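Local coordinates for protein UDP-N-acetylglucosamine 4,6-dehydratase (Vibrio fischeri, PDB 3PVZ) that binds NAD in a Rossmann-type domain and is probably a lyase that removes water from UDP-N-acetylglucosamine, at residues 18-23 against 337-342; 132-137 against 370-375; 256-261 against 332-337; 281-286 against 305-310. All blocks are in the same frame, centred on the assembly; numbering follows the deposited sequence.

In the fold
Interactions 1 and 3 form one neighbourhood at an end of the large Rossmann-type sheet: their centres lie 8 Å apart, they share Phe337, and strand 340-344 runs between strands 255-259 and 332-333. Backbone bonds join them, Ile342 O lying 2.7 Å from Asp333 N and Gly341 N 2.8 Å from Phe258 O. Interaction 2 sits on the other side of the chain's centre, about 40 Å from interaction 1 between centres, where the start of the C-terminal helix meets helix 131-154 beside the second subunit. Interaction 4 belongs to a separate small parallel sheet, about 37 Å from interaction 1 between centres. None touches bound NAD; in interaction 3 the side chain of Phe258 is about 10 Å from a bound NAD.

Interaction 1 (18-23 against 337-342); sequences FHQDIN and FDNLGI
Asp21 presents its carboxylate to two successive backbone amides: OD1 takes the N-H of Asp338 on its syn lone pair at 2.9 Å, and OD2 takes that of Asn339 at 2.6 Å, also on the syn side but 22° out of the carboxylate plane. Asn339 answers in the other direction, its OD1 accepting from Asp21 N at 3.0 Å; the two side chains lie side by side, pointing opposite ways, and hold the turn against the helix. Both have CG beside the backbone N (chi1 -65° in Asp21, -43° in Asn339), which brings each polar end to the other's main chain. The contact joins the first turn of helix 19-34, with Phe18 at its N-cap position, to the entrance of strand 340-344 in the Rossmann-type sheet. Farther out, Asn339 ND2 makes a weak bond to Gln20 OE1 at 3.2 Å. Asn339 CB comes to the edge of the Phe18 ring, 3.6 Å from Phe18 CD1. Glu242 and Leu243 of helix 237-250 pack against Phe18 and Leu340 respectively.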
loop_
_atom_site.group_PDB
_atom_site.type_symbol
_atom_site.label_atom_id
_atom_site.label_comp_id
_atom_site.label_asym_id
_atom_site.label_seq_id
_atom_site.Cartn_x
_atom_site.Cartn_y
_atom_site.Cartn_z
ATOM N N PHE A 18 13.522 -23.437 10.461
ATOM C CA PHE A 18 14.597 -23.804 9.536
ATOM C C PHE A 18 16.005 -23.705 10.151
ATOM O O PHE A 18 17.013 -23.638 9.441
ATOM C CB PHE A 18 14.546 -22.884 8.351
ATOM C CG PHE A 18 13.207 -22.781 7.716
ATOM C CD1 PHE A 18 12.521 -23.903 7.328
ATOM C CD2 PHE A 18 12.660 -21.548 7.441
ATOM C CE1 PHE A 18 11.300 -23.801 6.714
ATOM C CE2 PHE A 18 11.441 -21.438 6.816
ATOM C CZ PHE A 18 10.746 -22.558 6.475
ATOM N N HIS A 19 16.060 -23.696 11.467
ATOM C CA HIS A 19 17.319 -23.588 12.166
ATOM C C HIS A 19 18.398 -24.549 11.624
ATOM O O HIS A 19 19.563 -24.168 11.450
ATOM C CB HIS A 19 17.086 -23.788 13.679
ATOM C CG HIS A 19 18.300 -23.531 14.499
ATOM N ND1 HIS A 19 19.109 -24.546 14.959
ATOM C CD2 HIS A 19 18.884 -22.373 14.889
ATOM C CE1 HIS A 19 20.122 -24.028 15.630
ATOM N NE2 HIS A 19 20.015 -22.711 15.597
ATOM N N GLN A 20 18.009 -25.768 11.302
ATOM C CA GLN A 20 18.975 -26.743 10.770
ATOM C C GLN A 20 19.452 -26.436 9.328
ATOM O O GLN A 20 20.658 -26.472 9.038
ATOM C CB GLN A 20 18.387 -28.159 10.842
ATOM C CG GLN A 20 18.102 -28.668 12.283
ATOM C CD GLN A 20 16.852 -28.006 12.961
ATOM O OE1 GLN A 20 16.036 -27.313 12.312
ATOM N NE2 GLN A 20 16.727 -28.211 14.283
ATOM N N ASP A 21 18.518 -26.137 8.429
ATOM C CA ASP A 21 18.864 -25.807 7.048
ATOM C C ASP A 21 19.593 -24.500 6.914
ATOM O O ASP A 21 20.538 -24.399 6.162
ATOM C CB ASP A 21 17.615 -25.797 6.191
ATOM C CG ASP A 21 16.976 -27.203 6.077
ATOM O OD1 ASP A 21 17.685 -28.236 6.083
ATOM O OD2 ASP A 21 15.761 -27.287 5.975
ATOM N N ILE A 22 19.178 -23.496 7.671
ATOM C CA ILE A 22 19.868 -22.230 7.664
ATOM C C ILE A 22 21.307 -22.380 8.201
ATOM O O ILE A 22 22.261 -21.913 7.552
ATOM C CB ILE A 22 19.108 -21.142 8.479
ATOM C CG1 ILE A 22 17.845 -20.729 7.734
ATOM C CG2 ILE A 22 20.027 -19.897 8.748
ATOM C CD1 ILE A 22 18.116 -19.963 6.371
ATOM N N ASN A 23 21.454 -22.998 9.379
ATOM C CA ASN A 23 22.768 -23.192 9.969
ATOM C C ASN A 23 23.673 -23.995 9.088
ATOM O O ASN A 23 24.814 -23.639 8.907
ATOM C CB ASN A 23 22.699 -23.847 11.323
ATOM C CG ASN A 23 22.466 -22.857 12.418
ATOM O OD1 ASN A 23 22.631 -21.666 12.219
ATOM N ND2 ASN A 23 22.095 -23.342 13.603
ATOM N N PHE A 337 16.732 -31.098 1.824
ATOM C CA PHE A 337 16.775 -30.322 3.048
ATOM C C PHE A 337 16.010 -31.053 4.150
ATOM O O PHE A 337 15.093 -31.816 3.879
ATOM C CB PHE A 337 16.183 -28.925 2.836
ATOM C CG PHE A 337 16.948 -28.078 1.861
ATOM C CD1 PHE A 337 18.203 -27.596 2.187
ATOM C CD2 PHE A 337 16.407 -27.757 0.610
ATOM C CE1 PHE A 337 18.909 -26.833 1.287
ATOM C CE2 PHE A 337 17.096 -26.961 -0.284
ATOM C CZ PHE A 337 18.345 -26.497 0.050
ATOM N N ASP A 338 16.385 -30.769 5.388
ATOM C CA ASP A 338 15.727 -31.316 6.560
ATOM C C ASP A 338 14.371 -30.685 6.830
ATOM O O ASP A 338 13.406 -31.406 7.088
ATOM C CB ASP A 338 16.634 -31.191 7.801
ATOM C CG ASP A 338 17.779 -32.227 7.801
ATOM O OD1 ASP A 338 17.817 -33.118 6.899
ATOM O OD2 ASP A 338 18.651 -32.155 8.693
ATOM N N ASN A 339 14.309 -29.354 6.749
ATOM C CA ASN A 339 13.113 -28.559 7.140
ATOM C C ASN A 339 12.278 -28.058 5.947
ATOM O O ASN A 339 11.144 -27.660 6.126
ATOM C CB ASN A 339 13.535 -27.333 7.964
ATOM C CG ASN A 339 14.626 -27.650 9.027
ATOM O OD1 ASN A 339 15.700 -26.993 9.068
ATOM N ND2 ASN A 339 14.329 -28.619 9.914
ATOM N N LEU A 340 12.855 -28.099 4.746
ATOM C CA LEU A 340 12.271 -27.510 3.555
ATOM C C LEU A 340 11.965 -28.562 2.529
ATOM O O LEU A 340 12.806 -29.396 2.192
ATOM C CB LEU A 340 13.242 -26.522 2.897
ATOM C CG LEU A 340 13.653 -25.306 3.685
ATOM C CD1 LEU A 340 14.712 -24.568 2.921
ATOM C CD2 LEU A 340 12.476 -24.362 3.983
ATOM N N GLY A 341 10.765 -28.491 1.983
ATOM C CA GLY A 341 10.372 -29.400 0.910
ATOM C C GLY A 341 10.424 -28.671 -0.427
ATOM O O GLY A 341 10.204 -27.451 -0.486
ATOM N N ILE A 342 10.685 -29.435 -1.490
ATOM C CA ILE A 342 10.743 -28.916 -2.834
ATOM C C ILE A 342 9.743 -29.664 -3.733
ATOM O O ILE A 342 9.748 -30.908 -3.823
ATOM C CB ILE A 342 12.135 -29.075 -3.404
ATOM C CG1 ILE A 342 13.177 -28.505 -2.456
ATOM C CG2 ILE A 342 12.240 -28.412 -4.755
ATOM C CD1 ILE A 342 14.580 -28.510 -3.035
#

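Interaction 2 (132-137 against 370-375); sequences FTLMRM and WTKEEI
Met135, a selenomethionine, meets Trp370 in a Met-aromatic contact where helix 131-154 packs on the start of the C-terminal helix 372-382. Its CE sits over the indole, 3.7 Å from the centroid of the five-membered ring and 17° off the normal; SE stands farther off, above the six-membered ring. The bends at chi2 (61°) and chi3 (89°) fold the chain back over this face, while CB lies 3.5 Å from Trp370 CZ2. Leu134 and Ile375 reach tip to tip, Leu134 CG being 4.0 Å from Ile375 CD1, and Leu134 lies across the extended Lys372 chain, its CD2 against CE. Trp370 CZ2 also approaches the Phe132 ring edge. Ala109 and Ala105 of the second subunit pack on Phe132 and Trp370, placing the contact at the dimer interface. Among polar bonds, Trp370 NE1 donates to Pro131 O and Lys372 NZ to Glu128 O. Thr371 and Glu374 form a capping box, with a 2.9 Å bond from Glu374 N to Thr371 OG1 and a weak return from Thr371 N to Glu374 OE1.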
loop_
_atom_site.group_PDB
_atom_site.type_symbol
_atom_site.label_atom_id
_atom_site.label_comp_id
_atom_site.label_asym_id
_atom_site.label_seq_id
_atom_site.Cartn_x
_atom_site.Cartn_y
_atom_site.Cartn_z
ATOM N N PHE A 132 -12.560 -2.944 -11.504
ATOM C CA PHE A 132 -11.422 -2.049 -11.620
ATOM C C PHE A 132 -10.295 -2.543 -10.722
ATOM O O PHE A 132 -9.174 -2.691 -11.173
ATOM C CB PHE A 132 -11.860 -0.618 -11.333
ATOM C CG PHE A 132 -13.207 -0.281 -11.929
ATOM C CD1 PHE A 132 -13.387 -0.286 -13.308
ATOM C CD2 PHE A 132 -14.302 -0.019 -11.110
ATOM C CE1 PHE A 132 -14.637 -0.004 -13.869
ATOM C CE2 PHE A 132 -15.544 0.266 -11.661
ATOM C CZ PHE A 132 -15.704 0.284 -13.049
ATOM N N THR A 133 -10.605 -2.874 -9.486
ATOM C CA THR A 133 -9.632 -3.509 -8.614
ATOM C C THR A 133 -9.148 -4.853 -9.179
ATOM O O THR A 133 -7.961 -5.168 -9.103
ATOM C CB THR A 133 -10.185 -3.692 -7.195
ATOM O OG1 THR A 133 -10.776 -2.465 -6.741
ATOM C CG2 THR A 133 -9.075 -4.057 -6.259
ATOM N N LEU A 134 -10.054 -5.603 -9.795
ATOM C CA LEU A 134 -9.737 -6.891 -10.392
ATOM C C LEU A 134 -8.751 -6.746 -11.530
ATOM O O LEU A 134 -7.871 -7.567 -11.699
ATOM C CB LEU A 134 -11.030 -7.521 -10.910
ATOM C CG LEU A 134 -11.098 -8.974 -11.385
ATOM C CD1 LEU A 134 -10.477 -9.945 -10.384
ATOM C CD2 LEU A 134 -12.552 -9.358 -11.651
HETATM N N MSE A 135 -8.914 -5.709 -12.337
HETATM C CA MSE A 135 -7.992 -5.459 -13.447
HETATM C C MSE A 135 -6.643 -5.080 -12.870
HETATM O O MSE A 135 -5.634 -5.533 -13.359
HETATM C CB MSE A 135 -8.484 -4.345 -14.364
HETATM C CG MSE A 135 -7.590 -3.987 -15.515
HETATM SE SE MSE A 135 -7.331 -5.463 -16.696
HETATM C CE MSE A 135 -8.875 -5.102 -17.868
ATOM N N ARG A 136 -6.630 -4.286 -11.807
ATOM C CA ARG A 136 -5.368 -3.919 -11.203
ATOM C C ARG A 136 -4.614 -5.147 -10.672
ATOM O O ARG A 136 -3.416 -5.209 -10.728
ATOM C CB ARG A 136 -5.549 -2.868 -10.090
ATOM C CG ARG A 136 -4.226 -2.524 -9.461
ATOM C CD ARG A 136 -4.286 -1.451 -8.406
ATOM N NE ARG A 136 -2.963 -1.330 -7.808
ATOM C CZ ARG A 136 -2.713 -1.166 -6.510
ATOM N NH1 ARG A 136 -3.680 -1.111 -5.615
ATOM N NH2 ARG A 136 -1.479 -1.130 -6.082
HETATM N N MSE A 137 -5.345 -6.095 -10.123
HETATM C CA MSE A 137 -4.782 -7.306 -9.546
HETATM C C MSE A 137 -4.164 -8.123 -10.654
HETATM O O MSE A 137 -3.157 -8.751 -10.476
HETATM C CB MSE A 137 -5.918 -8.101 -8.807
HETATM C CG MSE A 137 -5.770 -9.611 -8.794
HETATM SE SE MSE A 137 -7.223 -10.576 -7.888
HETATM C CE MSE A 137 -6.324 -10.212 -6.142
ATOM N N TRP A 370 -15.001 -2.388 -19.272
ATOM C CA TRP A 370 -15.078 -3.814 -19.178
ATOM C C TRP A 370 -15.920 -4.174 -17.945
ATOM O O TRP A 370 -16.109 -3.354 -17.034
ATOM C CB TRP A 370 -13.675 -4.424 -19.093
ATOM C CG TRP A 370 -12.888 -4.027 -17.902
ATOM C CD1 TRP A 370 -12.894 -4.629 -16.708
ATOM C CD2 TRP A 370 -11.937 -2.953 -17.804
ATOM N NE1 TRP A 370 -12.026 -4.011 -15.851
ATOM C CE2 TRP A 370 -11.421 -2.976 -16.502
ATOM C CE3 TRP A 370 -11.465 -1.994 -18.696
ATOM C CZ2 TRP A 370 -10.472 -2.061 -16.050
ATOM C CZ3 TRP A 370 -10.530 -1.087 -18.257
ATOM C CH2 TRP A 370 -10.039 -1.124 -16.936
ATOM N N THR A 371 -16.425 -5.402 -17.932
ATOM C CA THR A 371 -17.284 -5.886 -16.868
ATOM C C THR A 371 -16.512 -6.930 -16.098
ATOM O O THR A 371 -15.604 -7.557 -16.648
ATOM C CB THR A 371 -18.512 -6.564 -17.447
ATOM O OG1 THR A 371 -18.080 -7.624 -18.299
ATOM C CG2 THR A 371 -19.400 -5.564 -18.263
ATOM N N LYS A 372 -16.880 -7.143 -14.839
ATOM C CA LYS A 372 -16.330 -8.246 -14.077
ATOM C C LYS A 372 -16.505 -9.559 -14.837
ATOM O O LYS A 372 -15.573 -10.346 -14.971
ATOM C CB LYS A 372 -17.005 -8.367 -12.707
ATOM C CG LYS A 372 -16.566 -9.660 -11.977
ATOM C CD LYS A 372 -16.721 -9.630 -10.475
ATOM C CE LYS A 372 -15.830 -10.718 -9.859
ATOM N NZ LYS A 372 -16.111 -10.975 -8.428
ATOM N N GLU A 373 -17.711 -9.780 -15.337
ATOM C CA GLU A 373 -18.064 -11.066 -15.912
ATOM C C GLU A 373 -17.321 -11.346 -17.212
ATOM O O GLU A 373 -17.120 -12.487 -17.568
ATOM C CB GLU A 373 -19.591 -11.153 -16.094
ATOM C CG GLU A 373 -20.323 -11.380 -14.753
ATOM C CD GLU A 373 -20.093 -12.797 -14.180
ATOM O OE1 GLU A 373 -20.460 -13.778 -14.882
ATOM O OE2 GLU A 373 -19.541 -12.925 -13.045
ATOM N N GLU A 374 -16.909 -10.302 -17.915
ATOM C CA GLU A 374 -16.020 -10.460 -19.059
ATOM C C GLU A 374 -14.665 -11.060 -18.637
ATOM O O GLU A 374 -14.110 -11.917 -19.333
ATOM C CB GLU A 374 -15.778 -9.092 -19.673
ATOM C CG GLU A 374 -15.505 -9.077 -21.146
ATOM C CD GLU A 374 -15.232 -7.681 -21.641
ATOM O OE1 GLU A 374 -15.540 -6.713 -20.898
ATOM O OE2 GLU A 374 -14.681 -7.558 -22.762
ATOM N N ILE A 375 -14.136 -10.600 -17.503
ATOM C CA ILE A 375 -12.853 -11.111 -17.002
ATOM C C ILE A 375 -13.014 -12.566 -16.545
ATOM O O ILE A 375 -12.218 -13.433 -16.927
ATOM C CB ILE A 375 -12.276 -10.257 -15.841
ATOM C CG1 ILE A 375 -12.209 -8.770 -16.217
ATOM C CG2 ILE A 375 -10.868 -10.757 -15.457
ATOM C CD1 ILE A 375 -11.424 -7.917 -15.246
#

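Interaction 3 (256-261 against 332-337); sequences IFFPKL and LDMARF
Lys260 spans the gap to 332-337 with its ammonium nitrogen, NZ donating to Phe337 O at 2.7 Å and to Met334 O at 2.9 Å. CG stands beside the backbone N (chi1 -70°), and the stretched chain beyond it gives the length needed for NZ to reach both carbonyls, somewhat out of their planes. Asp338 O accepts from the same nitrogen. Selenomethionine Met334 runs alongside in the opposite direction; its bends at chi2 and chi3 turn CE back to within 3.9 Å of Lys260 CG. In Phe258, CG stands between the backbone N and the carbonyl carbon (chi1 67°), which puts CZ against CE and SE of Met334, an oblique Met-aromatic contact. Phe337 meets Phe257 through CE2 on both rings, 3.7 Å apart, with the planes inclined at 59°. Asp333 shapes the turn: OD1 accepts from Ala335 N in an Asx turn and from Arg336 N. Strand 340-344 lies between the strands of the two segments, which leaves side chains to bridge them. Leu243 and Ser247 of helix 237-250 pack on Phe257, and Met246 on Phe337.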
loop_
_atom_site.group_PDB
_atom_site.type_symbol
_atom_site.label_atom_id
_atom_site.label_comp_id
_atom_site.label_asym_id
_atom_site.label_seq_id
_atom_site.Cartn_x
_atom_site.Cartn_y
_atom_site.Cartn_z
ATOM N N ILE A 256 9.523 -25.183 -6.240
ATOM C CA ILE A 256 8.680 -24.506 -5.276
ATOM C C ILE A 256 9.103 -24.990 -3.883
ATOM O O ILE A 256 8.902 -26.160 -3.518
ATOM C CB ILE A 256 7.157 -24.819 -5.413
ATOM C CG1 ILE A 256 6.626 -24.594 -6.834
ATOM C CG2 ILE A 256 6.363 -23.958 -4.420
ATOM C CD1 ILE A 256 5.237 -25.225 -7.051
ATOM N N PHE A 257 9.689 -24.090 -3.111
ATOM C CA PHE A 257 10.108 -24.405 -1.740
ATOM C C PHE A 257 8.914 -24.228 -0.810
ATOM O O PHE A 257 8.081 -23.359 -1.041
ATOM C CB PHE A 257 11.253 -23.488 -1.321
ATOM C CG PHE A 257 12.598 -23.926 -1.810
ATOM C CD1 PHE A 257 12.758 -24.539 -3.062
ATOM C CD2 PHE A 257 13.734 -23.750 -1.009
ATOM C CE1 PHE A 257 14.011 -24.956 -3.501
ATOM C CE2 PHE A 257 15.005 -24.157 -1.455
ATOM C CZ PHE A 257 15.148 -24.755 -2.683
ATOM N N PHE A 258 8.810 -25.069 0.215
ATOM C CA PHE A 258 7.737 -24.923 1.247
ATOM C C PHE A 258 8.157 -25.547 2.554
ATOM O O PHE A 258 9.021 -26.432 2.564
ATOM C CB PHE A 258 6.435 -25.576 0.789
ATOM C CG PHE A 258 6.533 -27.078 0.672
ATOM C CD1 PHE A 258 7.022 -27.664 -0.479
ATOM C CD2 PHE A 258 6.156 -27.908 1.737
ATOM C CE1 PHE A 258 7.127 -29.046 -0.577
ATOM C CE2 PHE A 258 6.277 -29.279 1.628
ATOM C CZ PHE A 258 6.756 -29.842 0.479
ATOM N N PRO A 259 7.549 -25.099 3.660
ATOM C CA PRO A 259 7.878 -25.658 4.950
ATOM C C PRO A 259 7.247 -27.010 5.169
ATOM O O PRO A 259 6.028 -27.192 4.975
ATOM C CB PRO A 259 7.331 -24.619 5.933
ATOM C CG PRO A 259 6.211 -24.038 5.271
ATOM C CD PRO A 259 6.602 -23.992 3.792
ATOM N N LYS A 260 8.100 -27.975 5.519
ATOM C CA LYS A 260 7.625 -29.290 5.890
ATOM C C LYS A 260 6.768 -29.161 7.156
ATOM O O LYS A 260 7.008 -28.295 7.998
ATOM C CB LYS A 260 8.778 -30.253 6.121
ATOM C CG LYS A 260 9.520 -30.656 4.860
ATOM C CD LYS A 260 10.857 -31.310 5.215
ATOM C CE LYS A 260 11.340 -32.261 4.140
ATOM N NZ LYS A 260 12.683 -32.737 4.488
ATOM N N LEU A 261 5.733 -29.991 7.254
ATOM C CA LEU A 261 4.905 -30.012 8.453
ATOM C C LEU A 261 5.726 -30.805 9.446
ATOM O O LEU A 261 5.869 -31.992 9.296
ATOM C CB LEU A 261 3.549 -30.666 8.190
ATOM C CG LEU A 261 2.695 -30.139 7.018
ATOM C CD1 LEU A 261 1.344 -30.862 7.035
ATOM C CD2 LEU A 261 2.488 -28.612 7.010
ATOM N N LEU A 332 8.142 -34.550 -5.697
ATOM C CA LEU A 332 8.756 -33.901 -4.571
ATOM C C LEU A 332 10.239 -34.232 -4.469
ATOM O O LEU A 332 10.679 -35.276 -4.908
ATOM C CB LEU A 332 8.068 -34.343 -3.284
ATOM C CG LEU A 332 6.613 -33.927 -3.067
ATOM C CD1 LEU A 332 5.713 -34.589 -4.084
ATOM C CD2 LEU A 332 6.138 -34.321 -1.644
ATOM N N ASP A 333 11.005 -33.333 -3.875
ATOM C CA ASP A 333 12.300 -33.684 -3.318
ATOM C C ASP A 333 12.269 -33.337 -1.816
ATOM O O ASP A 333 12.395 -32.155 -1.420
ATOM C CB ASP A 333 13.403 -32.942 -4.075
ATOM C CG ASP A 333 14.802 -33.172 -3.505
ATOM O OD1 ASP A 333 14.941 -33.742 -2.399
ATOM O OD2 ASP A 333 15.783 -32.754 -4.182
HETATM N N MSE A 334 12.085 -34.371 -0.997
HETATM C CA MSE A 334 12.076 -34.226 0.461
HETATM C C MSE A 334 13.415 -34.597 1.091
HETATM O O MSE A 334 13.576 -34.485 2.315
HETATM C CB MSE A 334 10.971 -35.089 1.094
HETATM C CG MSE A 334 9.567 -34.835 0.543
HETATM SE SE MSE A 334 9.008 -32.962 0.681
HETATM C CE MSE A 334 7.923 -33.145 2.296
ATOM N N ALA A 335 14.368 -34.998 0.245
ATOM C CA ALA A 335 15.712 -35.430 0.676
ATOM C C ALA A 335 16.740 -34.309 0.812
ATOM O O ALA A 335 17.607 -34.377 1.675
ATOM C CB ALA A 335 16.254 -36.505 -0.288
ATOM N N ARG A 336 16.662 -33.289 -0.033
ATOM C CA ARG A 336 17.706 -32.254 -0.081
ATOM C C ARG A 336 17.844 -31.447 1.211
ATOM O O ARG A 336 18.941 -31.125 1.635
ATOM C CB ARG A 336 17.455 -31.322 -1.260
ATOM C CG ARG A 336 18.473 -30.233 -1.372
ATOM C CD ARG A 336 18.413 -29.546 -2.711
ATOM N NE ARG A 336 19.492 -28.576 -2.821
ATOM C CZ ARG A 336 19.521 -27.536 -3.639
ATOM N NH1 ARG A 336 18.526 -27.244 -4.456
ATOM N NH2 ARG A 336 20.572 -26.778 -3.630
ATOM N N PHE A 337 16.732 -31.098 1.824
ATOM C CA PHE A 337 16.775 -30.322 3.048
ATOM C C PHE A 337 16.010 -31.053 4.150
ATOM O O PHE A 337 15.093 -31.816 3.879
ATOM C CB PHE A 337 16.183 -28.925 2.836
ATOM C CG PHE A 337 16.948 -28.078 1.861
ATOM C CD1 PHE A 337 18.203 -27.596 2.187
ATOM C CD2 PHE A 337 16.407 -27.757 0.610
ATOM C CE1 PHE A 337 18.909 -26.833 1.287
ATOM C CE2 PHE A 337 17.096 -26.961 -0.284
ATOM C CZ PHE A 337 18.345 -26.497 0.050
#

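Interaction 4 (281-286 against 305-310); sequences LGYEPH and GKWPCL
Trp307 turns the edge of its six-membered ring to the face of Tyr283, an edge-to-face pair with centroids 4.9 Å apart and planes at 61°. From CB, on the same side of the sheet as Pro285, chi1 of -152° carries the indole toward Tyr283: CE3 lies 3.6 Å above the centre of the phenol ring and CZ3 is 3.7 Å from Tyr283 CZ. On the pyrrole side, NE1 donates to Gln222 O, just before strand 224-227. Beneath the rings, strands 284-287 and 306-312 are parallel neighbours, the two strands of a beta-alpha-beta unit crossing over through helix 291-300. Their backbone bonds alternate, at 2.7 to 3.1 Å: Glu284 N to Gly305 O, Trp307 N to Glu284 O, His286 N to Trp307 O and Cys309 N to His286 O. Pro285 CB and Cys309 SG pack at 3.9 Å. On the other face, Lys306 NZ lies 3.5 Å from His286 ND1 at the ring edge, a proximity that would probably disfavour a protonated imidazole.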
loop_
_atom_site.group_PDB
_atom_site.type_symbol
_atom_site.label_atom_id
_atom_site.label_comp_id
_atom_site.label_asym_id
_atom_site.label_seq_id
_atom_site.Cartn_x
_atom_site.Cartn_y
_atom_site.Cartn_z
ATOM N N LEU A 281 -0.645 -9.764 26.515
ATOM C CA LEU A 281 -0.819 -8.315 26.756
ATOM C C LEU A 281 -1.382 -7.997 28.158
ATOM O O LEU A 281 -1.516 -6.834 28.530
ATOM C CB LEU A 281 -1.760 -7.708 25.685
ATOM C CG LEU A 281 -1.191 -7.086 24.394
ATOM C CD1 LEU A 281 0.212 -7.584 24.091
ATOM C CD2 LEU A 281 -2.120 -7.319 23.200
ATOM N N GLY A 282 -1.739 -9.023 28.920
ATOM C CA GLY A 282 -2.251 -8.840 30.277
ATOM C C GLY A 282 -3.751 -8.634 30.344
ATOM O O GLY A 282 -4.259 -8.100 31.331
ATOM N N TYR A 283 -4.466 -9.080 29.315
ATOM C CA TYR A 283 -5.923 -8.952 29.276
ATOM C C TYR A 283 -6.618 -10.327 29.310
ATOM O O TYR A 283 -6.097 -11.322 28.803
ATOM C CB TYR A 283 -6.362 -8.192 28.019
ATOM C CG TYR A 283 -5.993 -6.715 27.953
ATOM C CD1 TYR A 283 -6.502 -5.798 28.874
ATOM C CD2 TYR A 283 -5.192 -6.227 26.926
ATOM C CE1 TYR A 283 -6.180 -4.433 28.795
ATOM C CE2 TYR A 283 -4.863 -4.876 26.836
ATOM C CZ TYR A 283 -5.364 -3.981 27.771
ATOM O OH TYR A 283 -5.047 -2.643 27.656
ATOM N N GLU A 284 -7.796 -10.372 29.923
ATOM C CA GLU A 284 -8.617 -11.577 29.900
ATOM C C GLU A 284 -9.759 -11.360 28.912
ATOM O O GLU A 284 -10.418 -10.316 28.940
ATOM C CB GLU A 284 -9.139 -11.957 31.295
ATOM C CG GLU A 284 -8.175 -12.839 32.139
ATOM C CD GLU A 284 -7.931 -14.243 31.558
ATOM O OE1 GLU A 284 -6.748 -14.618 31.390
ATOM O OE2 GLU A 284 -8.910 -14.979 31.283
ATOM N N PRO A 285 -9.965 -12.325 28.001
ATOM C CA PRO A 285 -11.017 -12.201 27.004
ATOM C C PRO A 285 -12.413 -12.206 27.627
ATOM O O PRO A 285 -12.678 -13.013 28.502
ATOM C CB PRO A 285 -10.832 -13.455 26.148
ATOM C CG PRO A 285 -9.469 -13.890 26.394
ATOM C CD PRO A 285 -9.130 -13.511 27.767
ATOM N N HIS A 286 -13.281 -11.301 27.184
ATOM C CA HIS A 286 -14.686 -11.351 27.541
ATOM C C HIS A 286 -15.442 -11.767 26.300
ATOM O O HIS A 286 -15.456 -11.036 25.314
ATOM C CB HIS A 286 -15.197 -9.989 28.022
ATOM C CG HIS A 286 -16.610 -10.020 28.533
ATOM N ND1 HIS A 286 -16.919 -10.217 29.866
ATOM C CD2 HIS A 286 -17.795 -9.893 27.890
ATOM C CE1 HIS A 286 -18.231 -10.210 30.018
ATOM N NE2 HIS A 286 -18.787 -10.012 28.838
ATOM N N GLY A 305 -8.889 -4.507 32.876
ATOM C CA GLY A 305 -8.092 -5.617 32.301
ATOM C C GLY A 305 -8.832 -6.791 31.658
ATOM O O GLY A 305 -8.353 -7.913 31.717
ATOM N N LYS A 306 -10.000 -6.531 31.067
ATOM C CA LYS A 306 -10.723 -7.481 30.210
ATOM C C LYS A 306 -10.797 -6.870 28.786
ATOM O O LYS A 306 -10.765 -5.630 28.640
ATOM C CB LYS A 306 -12.135 -7.733 30.743
ATOM C CG LYS A 306 -12.266 -8.779 31.875
ATOM C CD LYS A 306 -13.747 -8.945 32.310
ATOM C CE LYS A 306 -14.123 -10.388 32.744
ATOM N NZ LYS A 306 -14.118 -11.416 31.622
ATOM N N TRP A 307 -10.856 -7.719 27.750
ATOM C CA TRP A 307 -11.037 -7.247 26.358
ATOM C C TRP A 307 -12.243 -7.924 25.707
ATOM O O TRP A 307 -12.355 -9.137 25.745
ATOM C CB TRP A 307 -9.784 -7.469 25.488
ATOM C CG TRP A 307 -9.719 -6.424 24.390
ATOM C CD1 TRP A 307 -10.360 -6.464 23.187
ATOM C CD2 TRP A 307 -9.067 -5.153 24.451
ATOM N NE1 TRP A 307 -10.140 -5.311 22.490
ATOM C CE2 TRP A 307 -9.342 -4.484 23.239
ATOM C CE3 TRP A 307 -8.263 -4.519 25.403
ATOM C CZ2 TRP A 307 -8.830 -3.209 22.944
ATOM C CZ3 TRP A 307 -7.748 -3.240 25.107
ATOM C CH2 TRP A 307 -8.033 -2.606 23.880
ATOM N N PRO A 308 -13.161 -7.151 25.119
ATOM C CA PRO A 308 -14.316 -7.796 24.517
ATOM C C PRO A 308 -13.942 -8.542 23.256
ATOM O O PRO A 308 -13.249 -7.999 22.407
ATOM C CB PRO A 308 -15.227 -6.631 24.167
ATOM C CG PRO A 308 -14.324 -5.497 24.002
ATOM C CD PRO A 308 -13.247 -5.692 25.016
ATOM N N CYS A 309 -14.416 -9.766 23.147
ATOM C CA CYS A 309 -14.133 -10.599 22.018
ATOM C C CYS A 309 -15.405 -11.128 21.410
ATOM O O CYS A 309 -16.386 -11.440 22.093
ATOM C CB CYS A 309 -13.254 -11.776 22.416
ATOM S SG CYS A 309 -11.619 -11.311 22.960
ATOM N N LEU A 310 -15.357 -11.251 20.096
ATOM C CA LEU A 310 -16.462 -11.747 19.334
ATOM C C LEU A 310 -15.953 -12.839 18.440
ATOM O O LEU A 310 -15.397 -12.597 17.368
ATOM C CB LEU A 310 -17.070 -10.613 18.541
ATOM C CG LEU A 310 -18.466 -10.939 18.032
ATOM C CD1 LEU A 310 -19.461 -9.772 18.297
ATOM C CD2 LEU A 310 -18.372 -11.309 16.552
#